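Local coordinates for protein cellobiose 2-epimerase (Caldibacillus thermoamylovorans, PDB 5ZHB) that catalyses the 2-epimerisation of cellobiose, inverting C2 of the reducing-end glucose to give a mannose-ended disaccharide, at residues Gly284-Gly289 against Tyr302-Trp307; Trp352-Glu357 against Thr363-Ala368. All coordinates share one frame; numbering follows the deposited sequence.

Contact 1 of 2, residues Gly284-Gly289 against Tyr302-Trp307; sequences GVLKDG and YTRVWW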
loop_
_atom_site.group_PDB
_atom_site.type_symbol
_atom_site.label_atom_id
_atom_site.label_comp_id
_atom_site.label_asym_id
_atom_site.label_seq_id
_atom_site.Cartn_x
_atom_site.Cartn_y
_atom_site.Cartn_z
ATOM N N GLY A 284 12.848 -9.481 -12.027
ATOM C CA GLY A 284 11.675 -8.662 -12.311
ATOM C C GLY A 284 11.921 -7.545 -13.333
ATOM O O GLY A 284 10.984 -7.116 -13.998
ATOM N N VAL A 285 13.156 -7.045 -13.427
ATOM C CA VAL A 285 13.477 -5.920 -14.287
ATOM C C VAL A 285 13.629 -6.367 -15.745
ATOM O O VAL A 285 14.369 -7.296 -16.053
ATOM C CB VAL A 285 14.748 -5.248 -13.763
ATOM C CG1 VAL A 285 15.241 -4.157 -14.697
ATOM C CG2 VAL A 285 14.516 -4.701 -12.363
ATOM N N LEU A 286 12.939 -5.676 -16.648
ATOM C CA LEU A 286 12.960 -5.987 -18.070
ATOM C C LEU A 286 14.124 -5.273 -18.750
ATOM O O LEU A 286 14.791 -4.450 -18.138
ATOM C CB LEU A 286 11.607 -5.535 -18.611
ATOM C CG LEU A 286 10.411 -6.248 -17.980
ATOM C CD1 LEU A 286 9.053 -5.782 -18.481
ATOM C CD2 LEU A 286 10.605 -7.762 -18.219
ATOM N N LYS A 287 14.333 -5.524 -20.048
ATOM C CA LYS A 287 15.519 -4.960 -20.676
ATOM C C LYS A 287 15.397 -3.433 -20.784
ATOM O O LYS A 287 16.436 -2.781 -20.817
ATOM C CB LYS A 287 16.030 -5.707 -21.923
ATOM C CG LYS A 287 15.064 -6.004 -23.054
ATOM C CD LYS A 287 14.670 -4.777 -23.865
ATOM C CE LYS A 287 13.608 -5.097 -24.872
ATOM N NZ LYS A 287 12.935 -3.877 -25.321
ATOM N N ASP A 288 14.184 -2.840 -20.733
ATOM C CA ASP A 288 14.063 -1.374 -20.737
ATOM C C ASP A 288 14.245 -0.772 -19.340
ATOM O O ASP A 288 14.246 0.444 -19.189
ATOM C CB ASP A 288 12.794 -0.870 -21.419
ATOM C CG ASP A 288 11.509 -1.341 -20.759
ATOM O OD1 ASP A 288 11.622 -1.912 -19.653
ATOM O OD2 ASP A 288 10.432 -1.210 -21.377
ATOM N N GLY A 289 14.428 -1.608 -18.310
ATOM C CA GLY A 289 14.623 -1.113 -16.954
ATOM C C GLY A 289 13.319 -1.075 -16.150
ATOM O O GLY A 289 13.353 -0.825 -14.944
ATOM N N TYR A 302 3.750 -8.914 -18.751
ATOM C CA TYR A 302 4.716 -7.864 -19.029
ATOM C C TYR A 302 4.092 -6.469 -18.915
ATOM O O TYR A 302 4.763 -5.480 -19.204
ATOM C CB TYR A 302 5.293 -8.039 -20.444
ATOM C CG TYR A 302 6.267 -9.204 -20.527
ATOM C CD1 TYR A 302 7.526 -9.100 -19.953
ATOM C CD2 TYR A 302 5.918 -10.405 -21.127
ATOM C CE1 TYR A 302 8.421 -10.158 -19.981
ATOM C CE2 TYR A 302 6.809 -11.470 -21.168
ATOM C CZ TYR A 302 8.060 -11.343 -20.591
ATOM O OH TYR A 302 8.967 -12.357 -20.577
ATOM N N THR A 303 2.863 -6.374 -18.417
ATOM C CA THR A 303 2.257 -5.074 -18.143
ATOM C C THR A 303 3.097 -4.336 -17.108
ATOM O O THR A 303 3.480 -4.915 -16.097
ATOM C CB THR A 303 0.842 -5.234 -17.595
ATOM O OG1 THR A 303 0.106 -6.032 -18.506
ATOM C CG2 THR A 303 0.135 -3.890 -17.445
ATOM N N ARG A 304 3.396 -3.064 -17.382
ATOM C CA ARG A 304 4.066 -2.189 -16.443
ATOM C C ARG A 304 3.021 -1.439 -15.613
ATOM O O ARG A 304 2.341 -0.559 -16.146
ATOM C CB ARG A 304 4.927 -1.164 -17.170
ATOM C CG ARG A 304 6.282 -1.664 -17.652
ATOM C CD ARG A 304 6.130 -2.589 -18.871
ATOM N NE ARG A 304 7.396 -2.715 -19.602
ATOM C CZ ARG A 304 7.594 -3.490 -20.671
ATOM N NH1 ARG A 304 6.676 -4.356 -21.047
ATOM N NH2 ARG A 304 8.745 -3.422 -21.308
ATOM N N VAL A 305 2.862 -1.855 -14.352
ATOM C CA VAL A 305 1.807 -1.355 -13.479
ATOM C C VAL A 305 2.433 -0.264 -12.637
ATOM O O VAL A 305 3.541 -0.466 -12.141
ATOM C CB VAL A 305 1.165 -2.457 -12.609
ATOM C CG1 VAL A 305 0.127 -1.906 -11.646
ATOM C CG2 VAL A 305 0.483 -3.516 -13.462
ATOM N N TRP A 306 1.704 0.853 -12.430
ATOM C CA TRP A 306 2.278 2.048 -11.831
ATOM C C TRP A 306 2.871 1.766 -10.446
ATOM O O TRP A 306 4.030 2.126 -10.173
ATOM C CB TRP A 306 1.258 3.217 -11.827
ATOM C CG TRP A 306 0.501 3.395 -10.538
ATOM C CD1 TRP A 306 0.833 4.265 -9.547
ATOM C CD2 TRP A 306 -0.625 2.648 -10.054
ATOM N NE1 TRP A 306 -0.044 4.149 -8.506
ATOM C CE2 TRP A 306 -0.938 3.156 -8.772
ATOM C CE3 TRP A 306 -1.412 1.622 -10.571
ATOM C CZ2 TRP A 306 -1.966 2.643 -7.984
ATOM C CZ3 TRP A 306 -2.456 1.143 -9.809
ATOM C CH2 TRP A 306 -2.733 1.649 -8.543
ATOM N N TRP A 307 2.123 1.100 -9.576
ATOM C CA TRP A 307 2.557 0.941 -8.190
ATOM C C TRP A 307 3.786 0.038 -8.093
ATOM O O TRP A 307 4.616 0.258 -7.213
ATOM C CB TRP A 307 1.428 0.455 -7.264
ATOM C CG TRP A 307 0.947 -0.961 -7.448
ATOM C CD1 TRP A 307 -0.139 -1.382 -8.154
ATOM C CD2 TRP A 307 1.518 -2.143 -6.850
ATOM N NE1 TRP A 307 -0.263 -2.741 -8.076
ATOM C CE2 TRP A 307 0.744 -3.236 -7.284
ATOM C CE3 TRP A 307 2.610 -2.377 -5.999
ATOM C CZ2 TRP A 307 1.021 -4.545 -6.881
ATOM C CZ3 TRP A 307 2.869 -3.667 -5.588
ATOM C CH2 TRP A 307 2.095 -4.743 -6.039
#
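L286 pushes its two methyl groups between Y302 and R304 and makes the tight part of this contact. L286 CD1 sits over the centre of one guanidinium face, 3.5 Å from R304 CZ, while L286 CD2 meets the edge of the Y302 ring, 3.7 Å from Y302 CE1. R304 reaches the loop because its chain, bent at chi2 (74°), then runs out extended. The charged end is gripped three ways: R304 NH1 bonds back to Y302 O at 2.9 Å, R304 NE to S290 OG, and R304 NH2 forms a salt bridge with D288 OD2 at 2.8 Å. That last bond is single-pronged and angled (145°), with the carboxylate and guanidinium planes 66° apart; the other carboxylate oxygen, D288 OD1, is bonded to S290 OG. D288 stands in a type I turn from L286 to G289. Toward solvent the contact loosens: the exposed Y302 ring is touched at its edge, and K287 stays apart, its NZ 5.8 Å from R304 NH2. Helix 326-343 adds Y338 beside both D288 and R304. A buried arginine thus has its charge probably balanced by an aspartate and one face covered by a leucine methyl, tying the loop after helix 267-283 to strand 299-305.

Contact 2 of 2, residues Trp352-Glu357 against Thr363-Ala368; sequences WYWSVE and TKREIA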
loop_
_atom_site.group_PDB
_atom_site.type_symbol
_atom_site.label_atom_id
_atom_site.label_comp_id
_atom_site.label_asym_id
_atom_site.label_seq_id
_atom_site.Cartn_x
_atom_site.Cartn_y
_atom_site.Cartn_z
ATOM N N TRP A 352 -0.988 9.871 -13.183
ATOM C CA TRP A 352 -0.273 8.722 -13.705
ATOM C C TRP A 352 -1.275 7.743 -14.313
ATOM O O TRP A 352 -2.381 7.514 -13.825
ATOM C CB TRP A 352 0.551 8.042 -12.589
ATOM C CG TRP A 352 1.693 8.840 -12.001
ATOM C CD1 TRP A 352 1.848 10.186 -11.883
ATOM C CD2 TRP A 352 2.902 8.267 -11.446
ATOM N NE1 TRP A 352 3.050 10.495 -11.299
ATOM C CE2 TRP A 352 3.722 9.330 -11.021
ATOM C CE3 TRP A 352 3.367 6.959 -11.297
ATOM C CZ2 TRP A 352 4.967 9.122 -10.435
ATOM C CZ3 TRP A 352 4.602 6.756 -10.720
ATOM C CH2 TRP A 352 5.400 7.815 -10.323
ATOM N N TYR A 353 -0.852 7.076 -15.374
ATOM C CA TYR A 353 -1.642 5.968 -15.876
ATOM C C TYR A 353 -1.592 4.776 -14.921
ATOM O O TYR A 353 -0.633 4.595 -14.175
ATOM C CB TYR A 353 -1.085 5.516 -17.213
ATOM C CG TYR A 353 -1.063 6.576 -18.291
ATOM C CD1 TYR A 353 -2.237 7.172 -18.751
ATOM C CD2 TYR A 353 0.131 6.876 -18.941
ATOM C CE1 TYR A 353 -2.196 8.128 -19.760
ATOM C CE2 TYR A 353 0.178 7.809 -19.959
ATOM C CZ TYR A 353 -0.989 8.402 -20.392
ATOM O OH TYR A 353 -0.891 9.289 -21.410
ATOM N N TRP A 354 -2.654 3.973 -14.952
ATOM C CA TRP A 354 -2.728 2.760 -14.172
ATOM C C TRP A 354 -1.587 1.830 -14.581
ATOM O O TRP A 354 -0.866 1.280 -13.748
ATOM C CB TRP A 354 -4.090 2.096 -14.411
ATOM C CG TRP A 354 -4.292 0.836 -13.604
ATOM C CD1 TRP A 354 -3.631 -0.350 -13.789
ATOM C CD2 TRP A 354 -5.224 0.602 -12.537
ATOM N NE1 TRP A 354 -4.038 -1.279 -12.876
ATOM C CE2 TRP A 354 -5.045 -0.739 -12.122
ATOM C CE3 TRP A 354 -6.209 1.373 -11.923
ATOM C CZ2 TRP A 354 -5.804 -1.317 -11.111
ATOM C CZ3 TRP A 354 -6.989 0.792 -10.951
ATOM C CH2 TRP A 354 -6.795 -0.539 -10.556
ATOM N N SER A 355 -1.460 1.626 -15.896
ATOM C CA SER A 355 -0.442 0.721 -16.408
ATOM C C SER A 355 -0.106 1.072 -17.846
ATOM O O SER A 355 -0.814 1.865 -18.474
ATOM C CB SER A 355 -0.868 -0.732 -16.239
ATOM O OG SER A 355 -2.086 -1.026 -16.902
ATOM N N VAL A 356 0.991 0.486 -18.328
ATOM C CA VAL A 356 1.436 0.614 -19.704
ATOM C C VAL A 356 1.629 -0.783 -20.289
ATOM O O VAL A 356 2.171 -1.668 -19.634
ATOM C CB VAL A 356 2.716 1.453 -19.833
ATOM C CG1 VAL A 356 3.152 1.557 -21.285
ATOM C CG2 VAL A 356 2.535 2.826 -19.206
ATOM N N GLU A 357 1.120 -0.987 -21.505
ATOM C CA GLU A 357 1.284 -2.250 -22.218
ATOM C C GLU A 357 2.711 -2.370 -22.770
ATOM O O GLU A 357 3.466 -1.391 -22.781
ATOM C CB GLU A 357 0.282 -2.332 -23.369
ATOM C CG GLU A 357 -1.184 -2.173 -22.960
ATOM C CD GLU A 357 -1.677 -3.203 -21.968
ATOM O OE1 GLU A 357 -1.274 -4.369 -22.146
ATOM O OE2 GLU A 357 -2.421 -2.869 -21.017
ATOM N N THR A 363 -2.641 1.618 -20.765
ATOM C CA THR A 363 -3.803 0.775 -20.580
ATOM C C THR A 363 -4.991 1.697 -20.298
ATOM O O THR A 363 -4.886 2.611 -19.483
ATOM C CB THR A 363 -3.561 -0.206 -19.432
ATOM O OG1 THR A 363 -2.276 -0.826 -19.572
ATOM C CG2 THR A 363 -4.674 -1.226 -19.311
ATOM N N LYS A 364 -6.137 1.401 -20.895
ATOM C CA LYS A 364 -7.283 2.309 -20.828
ATOM C C LYS A 364 -8.116 1.992 -19.601
ATOM O O LYS A 364 -9.214 1.464 -19.698
ATOM C CB LYS A 364 -8.134 2.261 -22.102
ATOM C CG LYS A 364 -7.414 2.811 -23.295
ATOM C CD LYS A 364 -8.285 2.827 -24.546
ATOM C CE LYS A 364 -7.682 3.624 -25.652
ATOM N NZ LYS A 364 -6.324 3.165 -25.920
ATOM N N ARG A 365 -7.533 2.280 -18.446
ATOM C CA ARG A 365 -8.099 1.989 -17.150
ATOM C C ARG A 365 -8.175 3.307 -16.408
ATOM O O ARG A 365 -7.469 4.242 -16.785
ATOM C CB ARG A 365 -7.149 1.096 -16.338
ATOM C CG ARG A 365 -7.155 -0.357 -16.770
ATOM C CD ARG A 365 -6.815 -1.249 -15.610
ATOM N NE ARG A 365 -7.869 -1.126 -14.598
ATOM C CZ ARG A 365 -7.983 -1.952 -13.577
ATOM N NH1 ARG A 365 -7.195 -3.013 -13.518
ATOM N NH2 ARG A 365 -8.890 -1.725 -12.639
ATOM N N GLU A 366 -8.997 3.353 -15.372
ATOM C CA GLU A 366 -9.233 4.578 -14.610
ATOM C C GLU A 366 -7.933 5.123 -13.999
ATOM O O GLU A 366 -7.023 4.376 -13.634
ATOM C CB GLU A 366 -10.315 4.345 -13.568
ATOM C CG GLU A 366 -9.887 3.535 -12.344
ATOM C CD GLU A 366 -10.076 2.039 -12.487
ATOM O OE1 GLU A 366 -10.095 1.503 -13.614
ATOM O OE2 GLU A 366 -10.282 1.403 -11.432
ATOM N N ILE A 367 -7.888 6.447 -13.828
ATOM C CA ILE A 367 -6.762 7.151 -13.256
ATOM C C ILE A 367 -6.946 7.289 -11.757
ATOM O O ILE A 367 -5.986 7.448 -11.021
ATOM C CB ILE A 367 -6.615 8.556 -13.894
ATOM C CG1 ILE A 367 -6.569 8.480 -15.367
ATOM C CG2 ILE A 367 -5.399 9.292 -13.340
ATOM C CD1 ILE A 367 -5.636 7.411 -15.908
ATOM N N ALA A 368 -8.191 7.319 -11.317
ATOM C CA ALA A 368 -8.494 7.424 -9.913
ATOM C C ALA A 368 -9.751 6.615 -9.639
ATOM O O ALA A 368 -10.724 6.683 -10.399
ATOM C CB ALA A 368 -8.665 8.865 -9.505
HETATM O O HOH W 1 -4.692 4.261 -17.067
#
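The loop that follows edge strand 355-356 folds back along it, and residues 363-368 cover W354 and the strand up to E357. R365 lays its guanidinium flat on the six-membered ring of W354, the planes 17° apart and R365 CZ 3.5 Å from the ring centroid, a cation-pi stack. Its CD stands over the five-membered ring in a CH-pi contact, so one indole face carries both the aliphatic and the charged part of the arginine. W354, its CG anti to the backbone N (chi1 -178°), reaches out alongside E366, whose OE2 lies 3.4 Å from W354 CZ3; E366 OE1 makes a long salt bridge (3.6 Å) to R365 NE. The chain belongs here to the (alpha/alpha)6 barrel of the N-acylglucosamine 2-epimerase family, and W354 also packs edge-to-face with W306 at the start of helix 306-323. Replacing W354 by alanine would probably strip the guanidinium of its stacking surface, leaving R365 held mainly by that salt bridge. At the other end T363 N donates to S355 O at 2.9 Å. T363 OG1 is the middle of a chain of hydrogen bonds, accepting from S355 OG at 2.7 Å and donating to E357 OE2 on its anti side. Between the two ends one water accepts from W354 N and donates to T363 O and R365 O. Deeper in, I367 CG2 rests 3.5 Å from W352 O, a carbonyl that also receives K372 NZ.

Contact 1 closes before contact 2 opens along the chain, and their centres lie 14 Å apart on the same side of the chain's centre. What joins them is the four-stranded antiparallel sheet, in which strand 299-305 of contact 1 neighbours the outermost strand 355-356 of contact 2. Probable backbone hydrogen bonds cross that border, from V356 N to R304 O at 2.8 Å and, just past the strand ends, from W306 N to W354 O at 2.9 Å. Contact 1 sets the loop after helix 267-283 against strand 299-305; contact 2 sets the loop leading to helix 375-387 against strand 355-356. These helix-linking segments thus gather around one shared sheet.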